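Local coordinates for protein exoribonuclease II, mitochondrial (Candida glabrata, PDB 6F3H) that degrades RNA from the 3' end in mitochondria as the magnesium-binding exoribonuclease of the mtEXO RNA degradosome, at residues Ile295-Leu298 and Leu299-Ala303; Leu313-Ile316 and Ile317-Phe321; Lys253-Leu256 and Phe257-Val261; Ser350-Phe353 and Ile354-Asn357. The protein carries 1 engineered substitution. All blocks are in the same frame, centred on the assembly; numbering follows the deposited sequence.

Contact 1: Ile295-Leu298 and Leu299-Ala303; sequences IRTL and LNDYA
T297 and D301 sit one helical turn apart and point the same way, side by side. The methyl CG2 of T297 lies 3.9 Å from OD2 of D301. This is a contact of a methyl with a carboxylate oxygen, with no bond between them. CG2 reaches that place because it stands anti to the T297 backbone N, which leaves OG1 beside that N. OG1 turns back along the helix and makes a weak hydrogen bond to D293 O. The backbones of the pair are joined more firmly. D301 N donates to T297 O at 2.8 Å, and the N-H points almost straight at the oxygen (173°). A similar bond runs from L299 N to I295 O at 2.9 Å. N300 N reaches R296 O at 2.8 Å. The fourth of them, from Y302 N to L298 O at 3.0 Å, is more bent (136°). On another side of the helix, CG2 of I295 faces CD1 of L299 at 4.4 Å, a loose apolar contact. CG of L299 also rests on I295 O, 3.4 Å away.

The polar ends find partners further out. D301 OD2 probably hydrogen-bonds to Y258 OH on helix 251-281, and OD1 makes a weak bond to N306 ND2. R296 extends away from the turn to a salt bridge with D293 and a bond to I344 O. The four backbone bonds are the i to i+4 pattern of an alpha helix. This helix, 293-303, is packed between its neighbours. I295 and T297 meet helix 251-281, L298 and Y302 face helix 311-322, and L299 touches L340 of helix 334-343.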
loop_
_atom_site.group_PDB
_atom_site.type_symbol
_atom_site.label_atom_id
_atom_site.label_comp_id
_atom_site.label_asym_id
_atom_site.label_seq_id
_atom_site.Cartn_x
_atom_site.Cartn_y
_atom_site.Cartn_z
ATOM N N ILE A 295 20.581 15.126 19.866
ATOM C CA ILE A 295 20.320 15.898 18.663
ATOM C C ILE A 295 20.453 15.040 17.428
ATOM O O ILE A 295 19.726 15.221 16.450
ATOM C CB ILE A 295 21.260 17.106 18.584
ATOM C CG1 ILE A 295 21.052 18.012 19.795
ATOM C CG2 ILE A 295 21.068 17.834 17.272
ATOM C CD1 ILE A 295 21.740 19.356 19.672
ATOM N N ARG A 296 21.377 14.099 17.423
ATOM C CA ARG A 296 21.412 13.227 16.274
ATOM C C ARG A 296 20.069 12.554 16.130
ATOM O O ARG A 296 19.471 12.558 15.048
ATOM C CB ARG A 296 22.527 12.215 16.411
ATOM C CG ARG A 296 23.854 12.832 16.178
ATOM C CD ARG A 296 24.847 11.787 15.839
ATOM N NE ARG A 296 25.207 10.881 16.914
ATOM C CZ ARG A 296 26.452 10.453 17.080
ATOM N NH1 ARG A 296 27.399 10.876 16.256
ATOM N NH2 ARG A 296 26.764 9.619 18.056
ATOM N N THR A 297 19.543 12.058 17.253
ATOM C CA THR A 297 18.211 11.469 17.290
ATOM C C THR A 297 17.194 12.384 16.646
ATOM O O THR A 297 16.336 11.950 15.876
ATOM C CB THR A 297 17.794 11.205 18.727
ATOM O OG1 THR A 297 18.649 10.222 19.308
ATOM C CG2 THR A 297 16.379 10.710 18.749
ATOM N N LEU A 298 17.246 13.656 16.993
ATOM C CA LEU A 298 16.253 14.575 16.476
ATOM C C LEU A 298 16.368 14.692 14.968
ATOM O O LEU A 298 15.378 14.527 14.252
ATOM C CB LEU A 298 16.427 15.926 17.154
ATOM C CG LEU A 298 15.971 17.107 16.325
ATOM C CD1 LEU A 298 14.466 17.142 16.253
ATOM C CD2 LEU A 298 16.452 18.336 16.995
ATOM N N LEU A 299 17.584 14.904 14.461
ATOM C CA LEU A 299 17.775 14.982 13.018
ATOM C C LEU A 299 17.310 13.710 12.351
ATOM O O LEU A 299 16.690 13.728 11.284
ATOM C CB LEU A 299 19.238 15.182 12.689
ATOM C CG LEU A 299 19.820 16.448 13.264
ATOM C CD1 LEU A 299 21.340 16.353 13.174
ATOM C CD2 LEU A 299 19.246 17.635 12.530
ATOM N N ASN A 300 17.589 12.595 12.993
ATOM C CA ASN A 300 17.176 11.319 12.461
ATOM C C ASN A 300 15.661 11.240 12.360
ATOM O O ASN A 300 15.117 10.950 11.290
ATOM C CB ASN A 300 17.749 10.228 13.343
ATOM C CG ASN A 300 17.441 8.873 12.838
ATOM O OD1 ASN A 300 17.753 8.531 11.709
ATOM N ND2 ASN A 300 16.826 8.069 13.682
ATOM N N ASP A 301 14.958 11.523 13.456
ATOM C CA ASP A 301 13.508 11.494 13.397
ATOM C C ASP A 301 12.960 12.469 12.361
ATOM O O ASP A 301 11.841 12.285 11.887
ATOM C CB ASP A 301 12.922 11.778 14.785
ATOM C CG ASP A 301 12.975 10.559 15.702
ATOM O OD1 ASP A 301 13.031 9.448 15.158
ATOM O OD2 ASP A 301 12.924 10.680 16.948
ATOM N N TYR A 302 13.718 13.483 11.966
ATOM C CA TYR A 302 13.204 14.355 10.915
ATOM C C TYR A 302 13.404 13.745 9.530
ATOM O O TYR A 302 12.450 13.642 8.758
ATOM C CB TYR A 302 13.859 15.734 11.006
ATOM C CG TYR A 302 13.126 16.810 10.233
ATOM C CD1 TYR A 302 12.104 17.549 10.812
ATOM C CD2 TYR A 302 13.446 17.073 8.914
ATOM C CE1 TYR A 302 11.425 18.526 10.086
ATOM C CE2 TYR A 302 12.779 18.044 8.183
ATOM C CZ TYR A 302 11.774 18.764 8.769
ATOM O OH TYR A 302 11.127 19.719 8.018
ATOM N N ALA A 303 14.627 13.305 9.212
ATOM C CA ALA A 303 14.914 12.720 7.899
ATOM C C ALA A 303 14.047 11.506 7.616
ATOM O O ALA A 303 13.651 11.270 6.467
ATOM C CB ALA A 303 16.380 12.329 7.803
#

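Contact 2: Leu313-Ile316 and Ile317-Phe321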
loop_
_atom_site.group_PDB
_atom_site.type_symbol
_atom_site.label_atom_id
_atom_site.label_comp_id
_atom_site.label_asym_id
_atom_site.label_seq_id
_atom_site.Cartn_x
_atom_site.Cartn_y
_atom_site.Cartn_z
ATOM N N LEU A 313 9.517 21.642 16.634
ATOM C CA LEU A 313 10.747 20.960 16.299
ATOM C C LEU A 313 11.308 21.466 14.993
ATOM O O LEU A 313 12.525 21.592 14.846
ATOM C CB LEU A 313 10.492 19.461 16.230
ATOM C CG LEU A 313 9.994 18.892 17.552
ATOM C CD1 LEU A 313 9.636 17.469 17.424
ATOM C CD2 LEU A 313 11.008 19.058 18.608
ATOM N N THR A 314 10.443 21.825 14.058
ATOM C CA THR A 314 10.952 22.390 12.823
ATOM C C THR A 314 11.625 23.725 13.088
ATOM O O THR A 314 12.672 24.037 12.512
ATOM C CB THR A 314 9.825 22.564 11.826
ATOM O OG1 THR A 314 9.092 21.338 11.731
ATOM C CG2 THR A 314 10.415 22.892 10.486
ATOM N N THR A 315 11.050 24.528 13.976
ATOM C CA THR A 315 11.675 25.803 14.285
ATOM C C THR A 315 13.011 25.587 14.964
ATOM O O THR A 315 14.006 26.217 14.606
ATOM C CB THR A 315 10.759 26.640 15.161
ATOM O OG1 THR A 315 9.719 27.206 14.355
ATOM C CG2 THR A 315 11.547 27.747 15.776
ATOM N N ILE A 316 13.041 24.708 15.959
ATOM C CA ILE A 316 14.300 24.329 16.585
ATOM C C ILE A 316 15.321 24.007 15.518
ATOM O O ILE A 316 16.437 24.528 15.512
ATOM C CB ILE A 316 14.091 23.128 17.514
ATOM C CG1 ILE A 316 13.363 23.547 18.788
ATOM C CG2 ILE A 316 15.419 22.574 17.891
ATOM C CD1 ILE A 316 14.168 24.431 19.647
ATOM N N ILE A 317 14.929 23.178 14.565
ATOM C CA ILE A 317 15.863 22.748 13.536
ATOM C C ILE A 317 16.262 23.912 12.648
ATOM O O ILE A 317 17.407 24.001 12.208
ATOM C CB ILE A 317 15.232 21.599 12.737
ATOM C CG1 ILE A 317 15.272 20.310 13.573
ATOM C CG2 ILE A 317 15.883 21.480 11.408
ATOM C CD1 ILE A 317 14.491 19.156 13.041
ATOM N N SER A 318 15.333 24.833 12.380
ATOM C CA SER A 318 15.681 26.028 11.613
ATOM C C SER A 318 16.763 26.829 12.318
ATOM O O SER A 318 17.744 27.254 11.694
ATOM C CB SER A 318 14.439 26.896 11.413
ATOM O OG SER A 318 13.506 26.269 10.551
ATOM N N LYS A 319 16.624 26.992 13.637
ATOM C CA LYS A 319 17.594 27.739 14.428
ATOM C C LYS A 319 18.965 27.095 14.368
ATOM O O LYS A 319 19.987 27.778 14.251
ATOM C CB LYS A 319 17.105 27.824 15.873
ATOM C CG LYS A 319 16.083 28.937 16.136
ATOM C CD LYS A 319 15.295 28.754 17.416
ATOM C CE LYS A 319 14.839 30.097 17.965
ATOM N NZ LYS A 319 14.930 31.198 16.966
ATOM N N ILE A 320 19.005 25.776 14.438
ATOM C CA ILE A 320 20.270 25.062 14.369
ATOM C C ILE A 320 20.942 25.262 13.020
ATOM O O ILE A 320 22.132 25.566 12.943
ATOM C CB ILE A 320 20.034 23.574 14.632
ATOM C CG1 ILE A 320 19.496 23.382 16.036
ATOM C CG2 ILE A 320 21.310 22.826 14.404
ATOM C CD1 ILE A 320 19.382 21.972 16.401
ATOM N N PHE A 321 20.208 25.067 11.934
ATOM C CA PHE A 321 20.812 25.302 10.638
ATOM C C PHE A 321 21.254 26.738 10.522
ATOM O O PHE A 321 22.309 27.028 9.959
ATOM C CB PHE A 321 19.829 24.987 9.524
ATOM C CG PHE A 321 19.615 23.524 9.300
ATOM C CD1 PHE A 321 20.605 22.622 9.565
ATOM C CD2 PHE A 321 18.434 23.064 8.769
ATOM C CE1 PHE A 321 20.414 21.296 9.340
ATOM C CE2 PHE A 321 18.246 21.729 8.543
ATOM C CZ PHE A 321 19.242 20.851 8.835
#
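I317 lies against the carbonyl of L313 along much of its side chain. CB is 3.4 Å from L313 O and nearly as close to T314 O. CG1 is anti to the carbonyl carbon (chi1 -75°), which turns it back over the preceding turn, 3.3 Å from L313 O. The chain then runs extended to CD1, which is still only 3.6 Å from L313 O. Beyond the helix, this tip packs on L298 and Y302 of helix 293-303. The backbone N of I317 donates to the same L313 oxygen, so one carbonyl carries both the bond and the aliphatic chain.

The bonds from I317, S318, K319 and I320 to the residues four earlier mark a regular alpha helix, 311-322, with one flank on helix 293-303 and another on helix 251-281. I316 and I320 lie one turn apart and touch loosely. CG2 of I316 and CD1 of I320 approach to 4.3 Å, and I316 also touches L265.

S318 N lies 2.8 Å and S318 OG 3.1 Å from T314 O, which accepts from both. OG approaches from above the carbonyl plane, 39° out of it. The hydroxyl of T314 itself bonds to N310 O. At the more open side, CG2 of T315 meets CD of K319 at 4.2 Å, and K319 makes a cation-pi contact with Y270.

Contact 3: Lys253-Leu256 and Phe257-Val261; sequences KAHL and FYQEV
The Y258 ring turns an edge to the carbonyl of A254, whose O lies 3.5 Å from CD2 and near the ring plane. One face of the ring carries F257: CD2 of F257 stands 3.5 Å above it, over its centre. In return, CD2 of Y258 lies in plane at an edge of the F257 ring. V261 CG2 sits over one face of F257, offset toward the rim. The third flat group, the imidazole of H255, meets the amide of Q259 obliquely, with the planes 54° apart. CE1 of H255 is 3.4 Å from Q259 NE2. The nitrogens NE2 of both residues are also close, but they are not hydrogen-bonded. ND1 of H255 bonds instead to N228 O, which would restrict the rotation of the ring.

These residues lie near the start of helix 251-281, where the turn at 253-256 is wider, of pi type. There K253 O meets CB of F257 at 3.4 Å. The alpha pattern is in place from A254 onward. Y258 N donates to A254 O at 3.1 Å, from above the carbonyl plane. Q259 N and E260 N bond to H255 O and L256 O, and the E260 bond is nearly in line with its carbonyl.

L256 and E260 cross at an angle on the exposed side. The chi1 of L256 (172°) puts CG anti to the backbone N, and CD2 then lies 4.0 Å from E260 OE1. Y258 is buried against L298 and I307.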
loop_
_atom_site.group_PDB
_atom_site.type_symbol
_atom_site.label_atom_id
_atom_site.label_comp_id
_atom_site.label_asym_id
_atom_site.label_seq_id
_atom_site.Cartn_x
_atom_site.Cartn_y
_atom_site.Cartn_z
ATOM N N LYS A 253 8.110 7.720 25.463
ATOM C CA LYS A 253 9.235 7.631 24.555
ATOM C C LYS A 253 9.190 8.671 23.444
ATOM O O LYS A 253 10.194 8.877 22.761
ATOM C CB LYS A 253 9.331 6.204 23.983
ATOM C CG LYS A 253 9.679 5.171 25.071
ATOM C CD LYS A 253 10.073 3.790 24.547
ATOM C CE LYS A 253 11.246 3.218 25.356
ATOM N NZ LYS A 253 11.416 1.743 25.202
ATOM N N ALA A 254 8.077 9.347 23.252
ATOM C CA ALA A 254 8.020 10.266 22.130
ATOM C C ALA A 254 7.527 11.631 22.578
ATOM O O ALA A 254 8.214 12.646 22.405
ATOM C CB ALA A 254 7.117 9.700 21.042
ATOM N N HIS A 255 6.322 11.663 23.148
ATOM C CA HIS A 255 5.801 12.918 23.658
ATOM C C HIS A 255 6.754 13.505 24.672
ATOM O O HIS A 255 7.253 14.627 24.512
ATOM C CB HIS A 255 4.444 12.711 24.316
ATOM C CG HIS A 255 3.986 13.915 25.064
ATOM N ND1 HIS A 255 3.704 15.112 24.440
ATOM C CD2 HIS A 255 3.848 14.138 26.392
ATOM C CE1 HIS A 255 3.371 16.010 25.349
ATOM N NE2 HIS A 255 3.451 15.445 26.542
ATOM N N LEU A 256 7.044 12.729 25.712
ATOM C CA LEU A 256 7.826 13.261 26.808
ATOM C C LEU A 256 9.265 13.486 26.389
ATOM O O LEU A 256 9.823 14.558 26.639
ATOM C CB LEU A 256 7.751 12.312 27.996
ATOM C CG LEU A 256 8.736 12.761 29.068
ATOM C CD1 LEU A 256 8.095 13.829 29.961
ATOM C CD2 LEU A 256 9.278 11.580 29.870
ATOM N N PHE A 257 9.850 12.539 25.663
ATOM C CA PHE A 257 11.221 12.714 25.205
ATOM C C PHE A 257 11.382 14.043 24.488
ATOM O O PHE A 257 12.254 14.845 24.828
ATOM C CB PHE A 257 11.612 11.568 24.275
ATOM C CG PHE A 257 12.912 11.797 23.526
ATOM C CD1 PHE A 257 14.133 11.541 24.129
ATOM C CD2 PHE A 257 12.914 12.245 22.216
ATOM C CE1 PHE A 257 15.343 11.737 23.440
ATOM C CE2 PHE A 257 14.120 12.447 21.523
ATOM C CZ PHE A 257 15.334 12.192 22.142
ATOM N N TYR A 258 10.506 14.329 23.529
ATOM C CA TYR A 258 10.721 15.548 22.766
ATOM C C TYR A 258 10.376 16.791 23.574
ATOM O O TYR A 258 10.859 17.871 23.236
ATOM C CB TYR A 258 9.984 15.481 21.420
ATOM C CG TYR A 258 10.863 14.770 20.395
ATOM C CD1 TYR A 258 12.073 15.319 19.996
ATOM C CD2 TYR A 258 10.518 13.536 19.865
ATOM C CE1 TYR A 258 12.925 14.672 19.084
ATOM C CE2 TYR A 258 11.371 12.874 18.945
ATOM C CZ TYR A 258 12.577 13.461 18.565
ATOM O OH TYR A 258 13.448 12.863 17.671
ATOM N N GLN A 259 9.585 16.674 24.646
ATOM C CA GLN A 259 9.422 17.830 25.523
ATOM C C GLN A 259 10.733 18.182 26.208
ATOM O O GLN A 259 11.109 19.359 26.267
ATOM C CB GLN A 259 8.348 17.591 26.562
ATOM C CG GLN A 259 7.043 18.111 26.140
ATOM C CD GLN A 259 6.027 17.944 27.229
ATOM O OE1 GLN A 259 6.272 17.246 28.216
ATOM N NE2 GLN A 259 4.855 18.538 27.043
ATOM N N GLU A 260 11.441 17.176 26.743
ATOM C CA GLU A 260 12.708 17.445 27.421
ATOM C C GLU A 260 13.754 17.983 26.465
ATOM O O GLU A 260 14.552 18.861 26.828
ATOM C CB GLU A 260 13.222 16.183 28.103
ATOM C CG GLU A 260 12.169 15.485 28.936
ATOM C CD GLU A 260 12.696 14.235 29.638
ATOM O OE1 GLU A 260 12.325 13.995 30.812
ATOM O OE2 GLU A 260 13.485 13.488 29.021
ATOM N N VAL A 261 13.731 17.495 25.231
ATOM C CA VAL A 261 14.650 17.954 24.200
ATOM C C VAL A 261 14.480 19.441 23.951
ATOM O O VAL A 261 15.454 20.207 23.946
ATOM C CB VAL A 261 14.406 17.150 22.920
ATOM C CG1 VAL A 261 15.179 17.754 21.788
ATOM C CG2 VAL A 261 14.762 15.693 23.160
#

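Contact 4: Ser350-Phe353 and Ile354-Asn357; sequences SSNF and ILGN
The carbonyl of F353 accepts the backbone N-H of G356, with F353 O and G356 N 2.7 Å apart. The bond is fairly straight at hydrogen (156°), but the donor sits well above the carbonyl plane, 52° out of it. A weaker bond precedes it. OD1 of N352 lies 3.3 Å from I354 N, and the side chain of I354 lies against the same oxygen, with CG1 3.3 Å and CD1 3.4 Å from N352 OD1. N352 reaches this place with CG anti to its own N (chi1 -169°), which carries the amide past the backbone toward the following residues. L355 comes across the asparagine at about a right angle. Its CD1 is 3.6 Å from N352 CB, and its CG rests on N352 O.

The other end of the amide is held from outside. ND2 of N352 bonds to D465 OD2 and weakly to S749 OG, so both ends of the group have partners. F353 points away from the turn, into the angle between helices 293-303 and 334-343, where it meets N300, A303 and L341. I354 touches H748 of helix 725-761.

N357 N follows with a bond to I354 O at 2.9 Å, so two turns overlap. The weak N352 bond closes an Asx turn, and the overlapping turns after it make a short 3-10 segment, 354-356, in the loop between helices 334-343 and 369-378.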
loop_
_atom_site.group_PDB
_atom_site.type_symbol
_atom_site.label_atom_id
_atom_site.label_comp_id
_atom_site.label_asym_id
_atom_site.label_seq_id
_atom_site.Cartn_x
_atom_site.Cartn_y
_atom_site.Cartn_z
ATOM N N SER A 350 26.106 3.646 2.931
ATOM C CA SER A 350 24.831 4.205 2.507
ATOM C C SER A 350 24.023 4.554 3.744
ATOM O O SER A 350 24.247 4.036 4.843
ATOM C CB SER A 350 24.013 3.247 1.632
ATOM O OG SER A 350 23.098 2.493 2.414
ATOM N N SER A 351 23.100 5.470 3.573
ATOM C CA SER A 351 22.233 5.739 4.694
ATOM C C SER A 351 20.881 6.073 4.108
ATOM O O SER A 351 20.649 7.197 3.662
ATOM C CB SER A 351 22.776 6.852 5.561
ATOM O OG SER A 351 23.953 6.383 6.188
ATOM N N ASN A 352 20.024 5.087 4.073
ATOM C CA ASN A 352 18.646 5.378 3.783
ATOM C C ASN A 352 17.986 5.555 5.132
ATOM O O ASN A 352 17.860 4.607 5.908
ATOM C CB ASN A 352 17.983 4.282 2.980
ATOM C CG ASN A 352 16.663 4.724 2.469
ATOM O OD1 ASN A 352 16.265 5.863 2.710
ATOM N ND2 ASN A 352 15.956 3.846 1.784
ATOM N N PHE A 353 17.550 6.764 5.393
ATOM C CA PHE A 353 16.970 7.088 6.677
ATOM C C PHE A 353 15.483 6.818 6.734
ATOM O O PHE A 353 14.932 6.720 7.829
ATOM C CB PHE A 353 17.197 8.560 6.983
ATOM C CG PHE A 353 18.621 8.921 7.189
ATOM C CD1 PHE A 353 19.275 8.559 8.348
ATOM C CD2 PHE A 353 19.307 9.623 6.223
ATOM C CE1 PHE A 353 20.579 8.886 8.543
ATOM C CE2 PHE A 353 20.612 9.957 6.414
ATOM C CZ PHE A 353 21.249 9.586 7.583
ATOM N N ILE A 354 14.826 6.743 5.580
ATOM C CA ILE A 354 13.439 6.321 5.501
ATOM C C ILE A 354 13.250 5.045 6.288
ATOM O O ILE A 354 12.173 4.781 6.839
ATOM C CB ILE A 354 13.069 6.134 4.023
ATOM C CG1 ILE A 354 13.441 7.398 3.247
ATOM C CG2 ILE A 354 11.607 5.804 3.867
ATOM C CD1 ILE A 354 13.313 7.244 1.758
ATOM N N LEU A 355 14.297 4.242 6.374
ATOM C CA LEU A 355 14.205 2.997 7.105
ATOM C C LEU A 355 13.957 3.229 8.580
ATOM O O LEU A 355 13.523 2.315 9.278
ATOM C CB LEU A 355 15.492 2.211 6.900
ATOM C CG LEU A 355 15.793 2.213 5.400
ATOM C CD1 LEU A 355 17.089 1.505 5.088
ATOM C CD2 LEU A 355 14.629 1.574 4.651
ATOM N N GLY A 356 14.218 4.422 9.068
ATOM C CA GLY A 356 13.891 4.759 10.431
ATOM C C GLY A 356 12.438 5.077 10.688
ATOM O O GLY A 356 12.069 5.347 11.833
ATOM N N ASN A 357 11.596 5.081 9.661
ATOM C CA ASN A 357 10.252 5.590 9.839
ATOM C C ASN A 357 9.430 4.630 10.700
ATOM O O ASN A 357 9.464 3.408 10.509
ATOM C CB ASN A 357 9.626 5.822 8.474
ATOM C CG ASN A 357 8.311 6.490 8.581
ATOM O OD1 ASN A 357 7.405 5.943 9.194
ATOM N ND2 ASN A 357 8.183 7.691 8.016
#

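Along the chain the order is contact 3, contact 1, contact 2, contact 4. The first three lie on three helices of one helical region: helix 251-281, helix 293-303 and helix 311-322. Contact 4 is in the loop after helix 334-343. Contact 1 touches all three others, with centres about 11 Å from contacts 2 and 4 and about 13 Å from contact 3. Contacts 2 and 3 touch lightly, L313 against Y258. Contact 4 touches neither of them; its nearest atoms are about 10 to 11 Å away. All four lie away from the magnesium site and describe how this helical region is packed.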